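PDB 2PEB: putative dioxygenase, which is a zinc-bound member of the Dopa 4,5-dioxygenase family and probably acts as a metal-dependent ring-cleaving dioxygenase, its substrate not established. Local coordinates for residues F12-F18 / G55-F61; G50-K54 / L106-F112. All coordinates share one frame; numbering follows the deposited sequence.

Contact 1: residues F12-F18 / G55-F61. With ZN (zinc ion), chain C.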
loop_
_atom_site.group_PDB
_atom_site.type_symbol
_atom_site.label_atom_id
_atom_site.label_comp_id
_atom_site.label_asym_id
_atom_site.label_seq_id
_atom_site.Cartn_x
_atom_site.Cartn_y
_atom_site.Cartn_z
ATOM N N PHE A 12 12.612 1.090 3.102
ATOM C CA PHE A 12 11.664 0.476 2.183
ATOM C C PHE A 12 12.226 0.289 0.802
ATOM O O PHE A 12 13.134 1.015 0.372
ATOM C CB PHE A 12 10.362 1.290 2.047
ATOM C CG PHE A 12 9.647 1.469 3.331
ATOM C CD1 PHE A 12 9.951 2.539 4.153
ATOM C CD2 PHE A 12 8.639 0.596 3.709
ATOM C CE1 PHE A 12 9.298 2.724 5.366
ATOM C CE2 PHE A 12 7.983 0.760 4.939
ATOM C CZ PHE A 12 8.307 1.851 5.757
ATOM N N HIS A 13 11.706 -0.723 0.120
ATOM C CA HIS A 13 11.847 -0.860 -1.328
ATOM C C HIS A 13 10.532 -0.727 -1.998
ATOM O O HIS A 13 9.544 -1.258 -1.525
ATOM C CB HIS A 13 12.312 -2.259 -1.669
ATOM C CG HIS A 13 13.754 -2.507 -1.433
ATOM N ND1 HIS A 13 14.345 -3.711 -1.754
ATOM C CD2 HIS A 13 14.736 -1.711 -0.948
ATOM C CE1 HIS A 13 15.633 -3.645 -1.448
ATOM N NE2 HIS A 13 15.903 -2.437 -0.983
ATOM N N ALA A 14 10.504 -0.025 -3.107
ATOM C CA ALA A 14 9.483 -0.189 -4.146
ATOM C C ALA A 14 10.052 -0.997 -5.326
ATOM O O ALA A 14 11.152 -0.746 -5.789
ATOM C CB ALA A 14 9.007 1.130 -4.588
ATOM N N HIS A 15 9.311 -2.017 -5.745
ATOM C CA HIS A 15 9.583 -2.808 -6.958
ATOM C C HIS A 15 8.499 -2.427 -7.979
ATOM O O HIS A 15 7.303 -2.648 -7.755
ATOM C CB HIS A 15 9.663 -4.315 -6.647
ATOM C CG HIS A 15 10.833 -4.661 -5.754
ATOM N ND1 HIS A 15 12.069 -5.000 -6.274
ATOM C CD2 HIS A 15 10.976 -4.702 -4.406
ATOM C CE1 HIS A 15 12.926 -5.196 -5.300
ATOM N NE2 HIS A 15 12.285 -5.081 -4.155
ATOM N N VAL A 16 8.924 -1.771 -9.053
ATOM C CA VAL A 16 8.028 -1.282 -10.092
ATOM C C VAL A 16 8.103 -2.262 -11.229
ATOM O O VAL A 16 9.154 -2.412 -11.892
ATOM C CB VAL A 16 8.433 0.138 -10.551
ATOM C CG1 VAL A 16 7.470 0.644 -11.615
ATOM C CG2 VAL A 16 8.496 1.128 -9.368
ATOM N N TYR A 17 7.017 -3.009 -11.418
ATOM C CA TYR A 17 6.926 -4.015 -12.443
ATOM C C TYR A 17 6.506 -3.427 -13.787
ATOM O O TYR A 17 5.758 -2.439 -13.863
ATOM C CB TYR A 17 5.985 -5.149 -12.006
ATOM C CG TYR A 17 6.470 -5.787 -10.734
ATOM C CD1 TYR A 17 7.410 -6.797 -10.778
ATOM C CD2 TYR A 17 6.019 -5.360 -9.467
ATOM C CE1 TYR A 17 7.918 -7.361 -9.619
ATOM C CE2 TYR A 17 6.508 -5.952 -8.285
ATOM C CZ TYR A 17 7.459 -6.963 -8.386
ATOM O OH TYR A 17 8.005 -7.550 -7.279
ATOM N N PHE A 18 6.987 -4.054 -14.848
ATOM C CA PHE A 18 6.629 -3.616 -16.191
ATOM C C PHE A 18 6.813 -4.739 -17.201
ATOM O O PHE A 18 7.424 -5.764 -16.930
ATOM C CB PHE A 18 7.483 -2.394 -16.593
ATOM C CG PHE A 18 8.947 -2.685 -16.605
ATOM C CD1 PHE A 18 9.554 -3.226 -17.734
ATOM C CD2 PHE A 18 9.705 -2.512 -15.438
ATOM C CE1 PHE A 18 10.879 -3.553 -17.725
ATOM C CE2 PHE A 18 11.029 -2.851 -15.431
ATOM C CZ PHE A 18 11.617 -3.361 -16.558
ATOM N N GLY A 55 9.517 -8.371 -15.225
ATOM C CA GLY A 55 10.542 -7.357 -15.199
ATOM C C GLY A 55 10.210 -6.245 -14.206
ATOM O O GLY A 55 9.037 -5.922 -13.963
HETATM N N MSE A 56 11.257 -5.688 -13.609
HETATM C CA MSE A 56 11.094 -4.648 -12.589
HETATM C C MSE A 56 12.355 -3.879 -12.418
HETATM O O MSE A 56 13.392 -4.247 -12.977
HETATM C CB MSE A 56 10.605 -5.176 -11.203
HETATM C CG MSE A 56 11.547 -6.180 -10.510
HETATM SE SE MSE A 56 12.882 -5.274 -9.478
HETATM C CE MSE A 56 14.177 -6.702 -9.196
ATOM N N TYR A 57 12.231 -2.774 -11.716
ATOM C CA TYR A 57 13.368 -2.087 -11.133
ATOM C C TYR A 57 13.086 -1.772 -9.669
ATOM O O TYR A 57 11.931 -1.697 -9.244
ATOM C CB TYR A 57 13.780 -0.847 -11.951
ATOM C CG TYR A 57 12.738 0.225 -12.013
ATOM C CD1 TYR A 57 12.522 1.062 -10.930
ATOM C CD2 TYR A 57 11.975 0.407 -13.152
ATOM C CE1 TYR A 57 11.547 2.050 -10.965
ATOM C CE2 TYR A 57 11.004 1.425 -13.216
ATOM C CZ TYR A 57 10.798 2.219 -12.121
ATOM O OH TYR A 57 9.879 3.230 -12.166
ATOM N N GLN A 58 14.165 -1.634 -8.906
ATOM C CA GLN A 58 14.094 -1.420 -7.466
ATOM C C GLN A 58 14.334 0.054 -7.171
ATOM O O GLN A 58 15.149 0.705 -7.819
ATOM C CB GLN A 58 15.167 -2.273 -6.773
ATOM C CG GLN A 58 15.450 -1.908 -5.338
ATOM C CD GLN A 58 16.437 -2.848 -4.663
ATOM O OE1 GLN A 58 16.261 -4.081 -4.663
ATOM N NE2 GLN A 58 17.463 -2.269 -4.060
ATOM N N VAL A 59 13.611 0.553 -6.187
ATOM C CA VAL A 59 13.806 1.874 -5.649
ATOM C C VAL A 59 13.897 1.706 -4.128
ATOM O O VAL A 59 12.925 1.228 -3.527
ATOM C CB VAL A 59 12.574 2.759 -5.928
ATOM C CG1 VAL A 59 12.845 4.226 -5.552
ATOM C CG2 VAL A 59 12.155 2.664 -7.403
ATOM N N ALA A 60 15.009 2.085 -3.516
ATOM C CA ALA A 60 15.226 2.044 -2.063
ATOM C C ALA A 60 15.152 3.429 -1.460
ATOM O O ALA A 60 15.646 4.377 -2.031
ATOM C CB ALA A 60 16.587 1.394 -1.694
ATOM N N PHE A 61 14.600 3.520 -0.246
ATOM C CA PHE A 61 14.579 4.771 0.496
ATOM C C PHE A 61 14.522 4.523 1.987
ATOM O O PHE A 61 14.047 3.470 2.451
ATOM C CB PHE A 61 13.438 5.679 0.077
ATOM C CG PHE A 61 12.113 4.994 -0.058
ATOM C CD1 PHE A 61 11.776 4.318 -1.249
ATOM C CD2 PHE A 61 11.168 5.049 0.928
ATOM C CE1 PHE A 61 10.572 3.686 -1.400
ATOM C CE2 PHE A 61 9.904 4.414 0.744
ATOM C CZ PHE A 61 9.623 3.750 -0.405
HETATM ZN ZN ZN C . 13.126 -5.227 -2.475
HETATM O O HOH W 1 7.898 -8.317 -17.656
#
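Val-16 lies against Tyr-57 where strands 12-18 and 55-61 run antiparallel through the core of the chain. Val-16 CB sits 3.8 Å from the Tyr-57 ring centroid, over its face, in a CH-pi contact, with CG1 and CG2 also against the phenol. Chi1 of 63° sets Tyr-57 CG between its own backbone N and carbonyl carbon, which carries the ring across beneath the valine. Seven backbone hydrogen bonds join the strands, among them Ala-14 N to Val-59 O at 2.8 Å. Ala-14, Val-59 and Phe-61 continue this buried, apolar face, and Phe-61 CE2 comes within 3.4 Å of Phe-12 CB. With the phenol of Tyr-57 cut back to an alanine, Val-16 would probably lose the ring face it packs on and Ala-26 O its hydroxyl partner.

The other face carries the zinc ligands and is looser at His-13 and Gln-58, which are partly exposed. Zinc is held there by His-13 ND1 at 2.1 Å and His-15 NE2 at 1.9 Å, with His-85 as third histidine ligand. The Gln-58 amide lies over one face of the His-13 ring, its plane turned 31° from the imidazole, while the selenium of selenomethionine Met-56 meets the edge of the His-15 ring, SE to ND1 3.3 Å. Tyr-17 OH bonds to His-52 ND1.

Strand 82-87 flanks 12-18 and strand 40-45 flanks 55-61, which puts this pair inside the sheet. Helix 23-36 covers the Val-16 and Tyr-57 face, touching Phe-18, Tyr-57 and Val-59.

Contact 2: residues G50-K54 / L106-F112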
loop_
_atom_site.group_PDB
_atom_site.type_symbol
_atom_site.label_atom_id
_atom_site.label_comp_id
_atom_site.label_asym_id
_atom_site.label_seq_id
_atom_site.Cartn_x
_atom_site.Cartn_y
_atom_site.Cartn_z
ATOM N N GLY A 50 14.882 -13.663 -9.414
ATOM C CA GLY A 50 14.661 -14.002 -7.999
ATOM C C GLY A 50 13.209 -14.252 -7.639
ATOM O O GLY A 50 12.538 -15.098 -8.244
ATOM N N PRO A 51 12.681 -13.487 -6.668
ATOM C CA PRO A 51 11.281 -13.688 -6.323
ATOM C C PRO A 51 10.291 -13.116 -7.344
ATOM O O PRO A 51 9.097 -13.433 -7.271
ATOM C CB PRO A 51 11.148 -12.928 -5.006
ATOM C CG PRO A 51 12.086 -11.842 -5.130
ATOM C CD PRO A 51 13.278 -12.422 -5.848
ATOM N N HIS A 52 10.781 -12.288 -8.270
ATOM C CA HIS A 52 9.927 -11.402 -9.106
ATOM C C HIS A 52 9.400 -12.069 -10.351
ATOM O O HIS A 52 10.179 -12.667 -11.120
ATOM C CB HIS A 52 10.691 -10.157 -9.501
ATOM C CG HIS A 52 11.203 -9.429 -8.318
ATOM N ND1 HIS A 52 10.372 -8.748 -7.452
ATOM C CD2 HIS A 52 12.448 -9.343 -7.803
ATOM C CE1 HIS A 52 11.095 -8.261 -6.457
ATOM N NE2 HIS A 52 12.354 -8.608 -6.650
ATOM N N PRO A 53 8.067 -11.973 -10.570
ATOM C CA PRO A 53 7.484 -12.679 -11.697
ATOM C C PRO A 53 7.364 -11.914 -13.004
ATOM O O PRO A 53 6.738 -12.408 -13.945
ATOM C CB PRO A 53 6.082 -12.999 -11.172
ATOM C CG PRO A 53 5.730 -11.876 -10.421
ATOM C CD PRO A 53 6.993 -11.344 -9.770
ATOM N N LYS A 54 7.980 -10.731 -13.046
ATOM C CA LYS A 54 7.872 -9.824 -14.159
ATOM C C LYS A 54 9.116 -8.924 -14.104
ATOM O O LYS A 54 9.706 -8.768 -13.055
ATOM C CB LYS A 54 6.569 -9.019 -14.001
ATOM C CG LYS A 54 6.142 -8.269 -15.219
ATOM C CD LYS A 54 4.767 -7.595 -15.039
ATOM C CE LYS A 54 3.594 -8.567 -15.188
ATOM N NZ LYS A 54 2.312 -7.849 -15.499
ATOM N N LEU A 106 1.043 -9.073 -7.865
ATOM C CA LEU A 106 1.624 -10.211 -8.534
ATOM C C LEU A 106 2.006 -11.273 -7.530
ATOM O O LEU A 106 2.096 -11.020 -6.325
ATOM C CB LEU A 106 2.839 -9.764 -9.341
ATOM C CG LEU A 106 2.594 -8.599 -10.294
ATOM C CD1 LEU A 106 3.909 -8.140 -10.959
ATOM C CD2 LEU A 106 1.567 -8.935 -11.349
ATOM N N ALA A 107 2.228 -12.472 -8.045
ATOM C CA ALA A 107 2.563 -13.614 -7.216
ATOM C C ALA A 107 4.084 -13.764 -7.146
ATOM O O ALA A 107 4.723 -14.219 -8.090
ATOM C CB ALA A 107 1.920 -14.882 -7.754
ATOM N N LEU A 108 4.643 -13.436 -5.987
ATOM C CA LEU A 108 6.079 -13.508 -5.750
ATOM C C LEU A 108 6.513 -14.937 -5.417
ATOM O O LEU A 108 5.757 -15.685 -4.784
ATOM C CB LEU A 108 6.456 -12.592 -4.584
ATOM C CG LEU A 108 5.899 -11.156 -4.623
ATOM C CD1 LEU A 108 6.277 -10.450 -3.357
ATOM C CD2 LEU A 108 6.426 -10.393 -5.839
ATOM N N ASN A 109 7.733 -15.298 -5.823
ATOM C CA ASN A 109 8.325 -16.540 -5.401
ATOM C C ASN A 109 8.970 -16.331 -4.009
ATOM O O ASN A 109 10.123 -15.919 -3.865
ATOM C CB ASN A 109 9.295 -17.113 -6.426
ATOM C CG ASN A 109 9.910 -18.407 -5.972
ATOM O OD1 ASN A 109 9.686 -18.853 -4.845
ATOM N ND2 ASN A 109 10.712 -19.027 -6.844
ATOM N N ILE A 110 8.175 -16.593 -2.985
ATOM C CA ILE A 110 8.645 -16.488 -1.612
ATOM C C ILE A 110 9.611 -17.605 -1.228
ATOM O O ILE A 110 10.540 -17.393 -0.449
ATOM C CB ILE A 110 7.467 -16.438 -0.629
ATOM C CG1 ILE A 110 6.538 -15.265 -0.974
ATOM C CG2 ILE A 110 7.982 -16.295 0.796
ATOM C CD1 ILE A 110 7.205 -13.896 -0.953
ATOM N N GLU A 111 9.403 -18.796 -1.763
ATOM C CA GLU A 111 10.303 -19.870 -1.489
ATOM C C GLU A 111 11.725 -19.537 -1.899
ATOM O O GLU A 111 12.679 -20.047 -1.281
ATOM C CB GLU A 111 9.836 -21.155 -2.165
ATOM C CG GLU A 111 10.534 -22.393 -1.641
ATOM C CD GLU A 111 10.337 -22.586 -0.139
ATOM O OE1 GLU A 111 9.302 -22.107 0.395
ATOM O OE2 GLU A 111 11.214 -23.221 0.486
ATOM N N PHE A 112 11.877 -18.722 -2.942
ATOM C CA PHE A 112 13.214 -18.283 -3.376
ATOM C C PHE A 112 13.931 -17.581 -2.226
ATOM O O PHE A 112 15.125 -17.772 -2.023
ATOM C CB PHE A 112 13.129 -17.362 -4.605
ATOM C CG PHE A 112 14.465 -16.791 -5.039
ATOM C CD1 PHE A 112 14.895 -15.558 -4.565
ATOM C CD2 PHE A 112 15.279 -17.495 -5.908
ATOM C CE1 PHE A 112 16.122 -15.029 -4.944
ATOM C CE2 PHE A 112 16.507 -16.968 -6.312
ATOM C CZ PHE A 112 16.927 -15.731 -5.815
#
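Pro-51 O accepts a nearly straight hydrogen bond from Asn-109 N, 2.7 Å long with an N-H...O angle of 170°, in the carbonyl plane and on a lone pair. This joins the loop before strand 55-61 to the N-cap of helix 110-115, since Asn-109 is the residue just before the helix and its side chain caps it. Leu-108 CA adds a CA-H...O contact to the same oxygen, so Pro-51 O is approached by two neighbouring residues of the opposing segment.

Phe-112, in the first turn of the helix, reaches back to Gly-50. A chi1 of 176°, which turns CG away from the amide nitrogen, lays the ring over this glycine, whose CA stands 3.6 Å from the centroid and almost directly above the centre of the face. The backbone of Gly-50 has positive phi, and a CB there would clash with Pro-51 CD and crowd the Phe-112 ring. Beside it, Pro-51 CD rests 3.8 Å from Phe-112 CD1.

Farther along, the pyrrolidine of Pro-53 fits against the chain leading up to the helix: its CG is 3.7 Å from Leu-106 CB and 3.5 Å from Ala-107 O. Pro-53, Lys-54, Leu-106 and Leu-108 all lean on Tyr-17 of strand 11-18, and both leucines also touch Trp-101. The contact is a surface one, with Asn-109 and Phe-112 exposed. At the cap itself, Asn-109 OD1 receives Phe-112 N at 2.9 Å, the donor standing well above the plane of the side-chain carbonyl.

Overall arrangement
From the N terminus, strand 11-18 comes first and lies in the middle of the sheet. The chain then passes through helix 23-36 and edge strand 40-45, runs along loop 50-54 and returns as strand 55-61, where contact 1 closes the first long excursion. Contact 2 closes a second, from that loop through helix 66-76, strand 82-87, helix 91-96 and strand 100-102 to the start of the last helix. The two closures cross: 50-54 falls between 12-18 and 55-61, its partner 106-112 beyond both, so the segments alternate. Their centres are about 13 Å apart, and the His-15 ring packs directly against that of His-52. The sheet centre is thereby tied to the C-terminal end.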